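Local coordinates for B-agarase (Saccharophagus degradans, PDB 4BQ2), which hydrolyses agarose as a family 50 exo-beta-agarase, cleaving beta-1,4 linkages and probably releasing short sugars from chain ends, at residues 653-661 and 666-676. Sequence-based numbering, arbitrary orientation. Where two conformers were deposited one is given.
Sequences FHIGAMDHG and GLIHAASQADR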
loop_
_atom_site.group_PDB
_atom_site.type_symbol
_atom_site.label_atom_id
_atom_site.label_comp_id
_atom_site.label_asym_id
_atom_site.label_seq_id
_atom_site.Cartn_x
_atom_site.Cartn_y
_atom_site.Cartn_z
ATOM N N PHE A 653 2.791 5.323 -4.293
ATOM C CA PHE A 653 4.106 4.892 -3.805
ATOM C C PHE A 653 4.298 5.612 -2.476
ATOM O O PHE A 653 3.548 6.552 -2.145
ATOM C CB PHE A 653 5.254 5.235 -4.770
ATOM C CG PHE A 653 5.605 6.718 -4.850
ATOM C CD1 PHE A 653 4.774 7.611 -5.529
ATOM C CD2 PHE A 653 6.810 7.199 -4.305
ATOM C CE1 PHE A 653 5.112 8.973 -5.622
ATOM C CE2 PHE A 653 7.163 8.551 -4.409
ATOM C CZ PHE A 653 6.308 9.440 -5.055
ATOM N N HIS A 654 5.295 5.178 -1.728
ATOM C CA HIS A 654 5.691 5.882 -0.504
ATOM C C HIS A 654 7.033 5.412 0.032
ATOM O O HIS A 654 7.517 4.370 -0.390
ATOM C CB HIS A 654 4.599 5.923 0.593
ATOM C CG HIS A 654 4.179 4.593 1.180
ATOM N ND1 HIS A 654 5.057 3.578 1.551
ATOM C CD2 HIS A 654 2.952 4.160 1.535
ATOM C CE1 HIS A 654 4.377 2.568 2.064
ATOM N NE2 HIS A 654 3.095 2.890 2.054
ATOM N N ILE A 655 7.631 6.198 0.932
ATOM C CA ILE A 655 8.813 5.763 1.714
ATOM C C ILE A 655 8.613 6.309 3.128
ATOM O O ILE A 655 8.222 7.463 3.291
ATOM C CB ILE A 655 10.120 6.367 1.134
ATOM C CG1 ILE A 655 10.316 5.925 -0.321
ATOM C CG2 ILE A 655 11.340 5.944 1.958
ATOM C CD1 ILE A 655 9.999 7.010 -1.348
ATOM N N GLY A 656 8.813 5.474 4.145
ATOM C CA GLY A 656 8.706 5.944 5.546
ATOM C C GLY A 656 9.982 5.738 6.344
ATOM O O GLY A 656 10.963 5.133 5.863
ATOM N N ALA A 657 9.973 6.226 7.584
ATOM C CA ALA A 657 11.157 6.101 8.454
ATOM C C ALA A 657 10.648 5.899 9.880
ATOM O O ALA A 657 9.442 6.009 10.130
ATOM C CB ALA A 657 12.018 7.366 8.357
ATOM N N MET A 658 11.568 5.623 10.802
ATOM C CA MET A 658 11.189 5.291 12.186
ATOM C C MET A 658 11.733 6.285 13.207
ATOM O O MET A 658 11.726 6.007 14.422
ATOM C CB MET A 658 11.657 3.863 12.509
ATOM C CG MET A 658 11.178 2.846 11.478
ATOM S SD MET A 658 11.872 1.202 11.688
ATOM C CE MET A 658 10.896 0.681 13.103
ATOM N N ASP A 659 12.186 7.440 12.720
ATOM C CA ASP A 659 12.780 8.484 13.564
ATOM C C ASP A 659 11.792 9.598 14.020
ATOM O O ASP A 659 12.218 10.621 14.582
ATOM C CB ASP A 659 13.959 9.118 12.844
ATOM C CG ASP A 659 13.547 9.844 11.545
ATOM O OD1 ASP A 659 12.399 9.675 11.057
ATOM O OD2 ASP A 659 14.380 10.591 11.023
ATOM N N HIS A 660 10.499 9.388 13.795
ATOM C CA HIS A 660 9.457 10.314 14.229
ATOM C C HIS A 660 8.352 9.554 14.928
ATOM O O HIS A 660 7.159 9.905 14.842
ATOM C CB HIS A 660 8.953 11.069 12.992
ATOM C CG HIS A 660 8.226 12.342 13.270
ATOM N ND1 HIS A 660 8.866 13.562 13.367
ATOM C CD2 HIS A 660 6.898 12.604 13.316
ATOM C CE1 HIS A 660 7.961 14.513 13.515
ATOM N NE2 HIS A 660 6.758 13.958 13.479
ATOM N N GLY A 661 8.727 8.497 15.657
ATOM C CA GLY A 661 7.787 7.876 16.567
ATOM C C GLY A 661 6.959 6.731 16.041
ATOM O O GLY A 661 6.254 6.090 16.802
ATOM N N GLY A 666 6.302 1.670 6.898
ATOM C CA GLY A 666 5.491 1.466 5.697
ATOM C C GLY A 666 6.106 0.402 4.779
ATOM O O GLY A 666 6.919 -0.398 5.216
ATOM N N LEU A 667 5.752 0.408 3.493
ATOM C CA LEU A 667 6.258 -0.614 2.548
ATOM C C LEU A 667 7.730 -0.475 2.104
ATOM O O LEU A 667 8.435 -1.454 1.843
ATOM C CB LEU A 667 5.306 -0.720 1.324
ATOM C CG LEU A 667 3.940 -1.291 1.753
ATOM C CD1 LEU A 667 2.863 -1.143 0.688
ATOM C CD2 LEU A 667 4.063 -2.763 2.190
ATOM N N ILE A 668 8.195 0.754 2.008
ATOM C CA ILE A 668 9.538 1.029 1.555
ATOM C C ILE A 668 10.164 1.909 2.626
ATOM O O ILE A 668 9.497 2.795 3.164
ATOM C CB ILE A 668 9.562 1.725 0.167
ATOM C CG1 ILE A 668 9.031 0.770 -0.934
ATOM C CG2 ILE A 668 10.973 2.266 -0.123
ATOM C CD1 ILE A 668 9.919 -0.460 -1.257
ATOM N N HIS A 669 11.413 1.616 2.977
ATOM C CA HIS A 669 12.015 2.118 4.234
ATOM C C HIS A 669 13.238 3.006 3.972
ATOM O O HIS A 669 14.099 2.669 3.142
ATOM C CB HIS A 669 12.453 0.936 5.143
ATOM C CG HIS A 669 11.352 -0.031 5.498
ATOM N ND1 HIS A 669 11.590 -1.193 6.199
ATOM C CD2 HIS A 669 10.020 -0.014 5.240
ATOM C CE1 HIS A 669 10.449 -1.846 6.374
ATOM N NE2 HIS A 669 9.482 -1.153 5.794
ATOM N N ALA A 670 13.320 4.107 4.715
ATOM C CA ALA A 670 14.446 5.022 4.697
ATOM C C ALA A 670 15.063 5.063 6.087
ATOM O O ALA A 670 14.432 4.633 7.070
ATOM C CB ALA A 670 13.985 6.424 4.296
ATOM N N ALA A 671 16.266 5.617 6.161
ATOM C CA ALA A 671 17.080 5.624 7.394
ATOM C C ALA A 671 16.676 6.744 8.325
ATOM O O ALA A 671 17.014 6.707 9.508
ATOM C CB ALA A 671 18.548 5.765 7.045
ATOM N N SER A 672 15.951 7.734 7.788
ATOM C CA SER A 672 15.660 8.998 8.479
ATOM C C SER A 672 14.742 9.822 7.626
ATOM O O SER A 672 14.562 9.498 6.412
ATOM C CB SER A 672 16.960 9.801 8.712
ATOM O OG SER A 672 17.448 10.374 7.515
ATOM N N GLN A 673 14.197 10.911 8.198
ATOM C CA GLN A 673 13.324 11.791 7.403
ATOM C C GLN A 673 14.068 12.352 6.208
ATOM O O GLN A 673 13.504 12.429 5.112
ATOM C CB GLN A 673 12.747 12.954 8.262
ATOM C CG GLN A 673 11.764 12.485 9.333
ATOM C CD GLN A 673 10.676 11.638 8.757
ATOM O OE1 GLN A 673 10.351 10.535 9.277
ATOM N NE2 GLN A 673 10.129 12.094 7.652
ATOM N N ALA A 674 15.337 12.740 6.393
ATOM C CA ALA A 674 16.137 13.242 5.251
ATOM C C ALA A 674 16.328 12.187 4.176
ATOM O O ALA A 674 16.258 12.479 2.969
ATOM C CB ALA A 674 17.494 13.785 5.685
ATOM N N ASP A 675 16.614 10.966 4.608
ATOM C CA ASP A 675 16.735 9.863 3.644
ATOM C C ASP A 675 15.377 9.605 2.951
ATOM O O ASP A 675 15.350 9.255 1.768
ATOM C CB ASP A 675 17.273 8.628 4.366
ATOM C CG ASP A 675 17.693 7.489 3.403
ATOM O OD1 ASP A 675 18.264 7.758 2.345
ATOM O OD2 ASP A 675 17.443 6.314 3.725
ATOM N N ARG A 676 14.259 9.778 3.663
ATOM C CA ARG A 676 12.933 9.656 3.030
ATOM C C ARG A 676 12.858 10.617 1.862
ATOM O O ARG A 676 12.400 10.232 0.762
ATOM C CB ARG A 676 11.772 10.024 3.966
ATOM C CG ARG A 676 11.311 8.995 4.973
ATOM C CD ARG A 676 10.149 9.656 5.733
ATOM N NE ARG A 676 8.817 9.455 5.154
ATOM C CZ ARG A 676 7.748 10.227 5.369
ATOM N NH1 ARG A 676 7.827 11.304 6.155
ATOM N NH2 ARG A 676 6.563 9.886 4.848
HETATM O O HOH W 1 14.044 4.907 10.054
#
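The backbones of Ile655-Ala657 and Ile668-Ala670 run side by side in the same direction and join in a single parallel beta bridge: Gly656 N donates to Ile668 O (2.9 Å) and Ala670 N to Gly656 O (2.8 Å). Two residues on from that first bond, a water takes the place of the next direct one, accepting from Met658 N and donating to Ala670 O. Beside the bridge, Ile655 lays CG2 against the methyl of Ala670 (3.6 Å) and CG1 against CG2 of Ile668; a branched side chain serves here because its two arms reach different neighbours. Arg676 runs past the bridge, with NE 3.5 Å from Gly656 CA. The arginine chain bends at chi3 (89°), bringing NE to Ile655 O (2.8 Å), which lies nearly in the guanidinium plane; NH2 adds a weak second bond and also reaches Gly719 O. The small Ala657 methyl fits against the Ser672 carbonyl carbon. Gly666, at a positive phi of 115°, leaves room for CE1 of His654, where a side chain would crowd it. At the other end, Ser672, the N-cap, takes Asp675 N on its OG (3.1 Å). Asp659 supplements this cap, accepting from Gln673 N on the syn side of OD2 (2.8 Å), somewhat out of the carboxylate plane, and its negative charge probably suits the positive end of the helix dipole. In the (beta/alpha)8 barrel expected of this family, the pairing lies within the connection from strand 648-652 to helix 673-688. Met679 of that helix packs under Ile655, Ile668 and Ala670, Trp698 of strand 693-699 touches His654, Ile655 and Arg676, and Gln85 and strand 97-104 bring the agarase CBM-like domain against His669 and Met658.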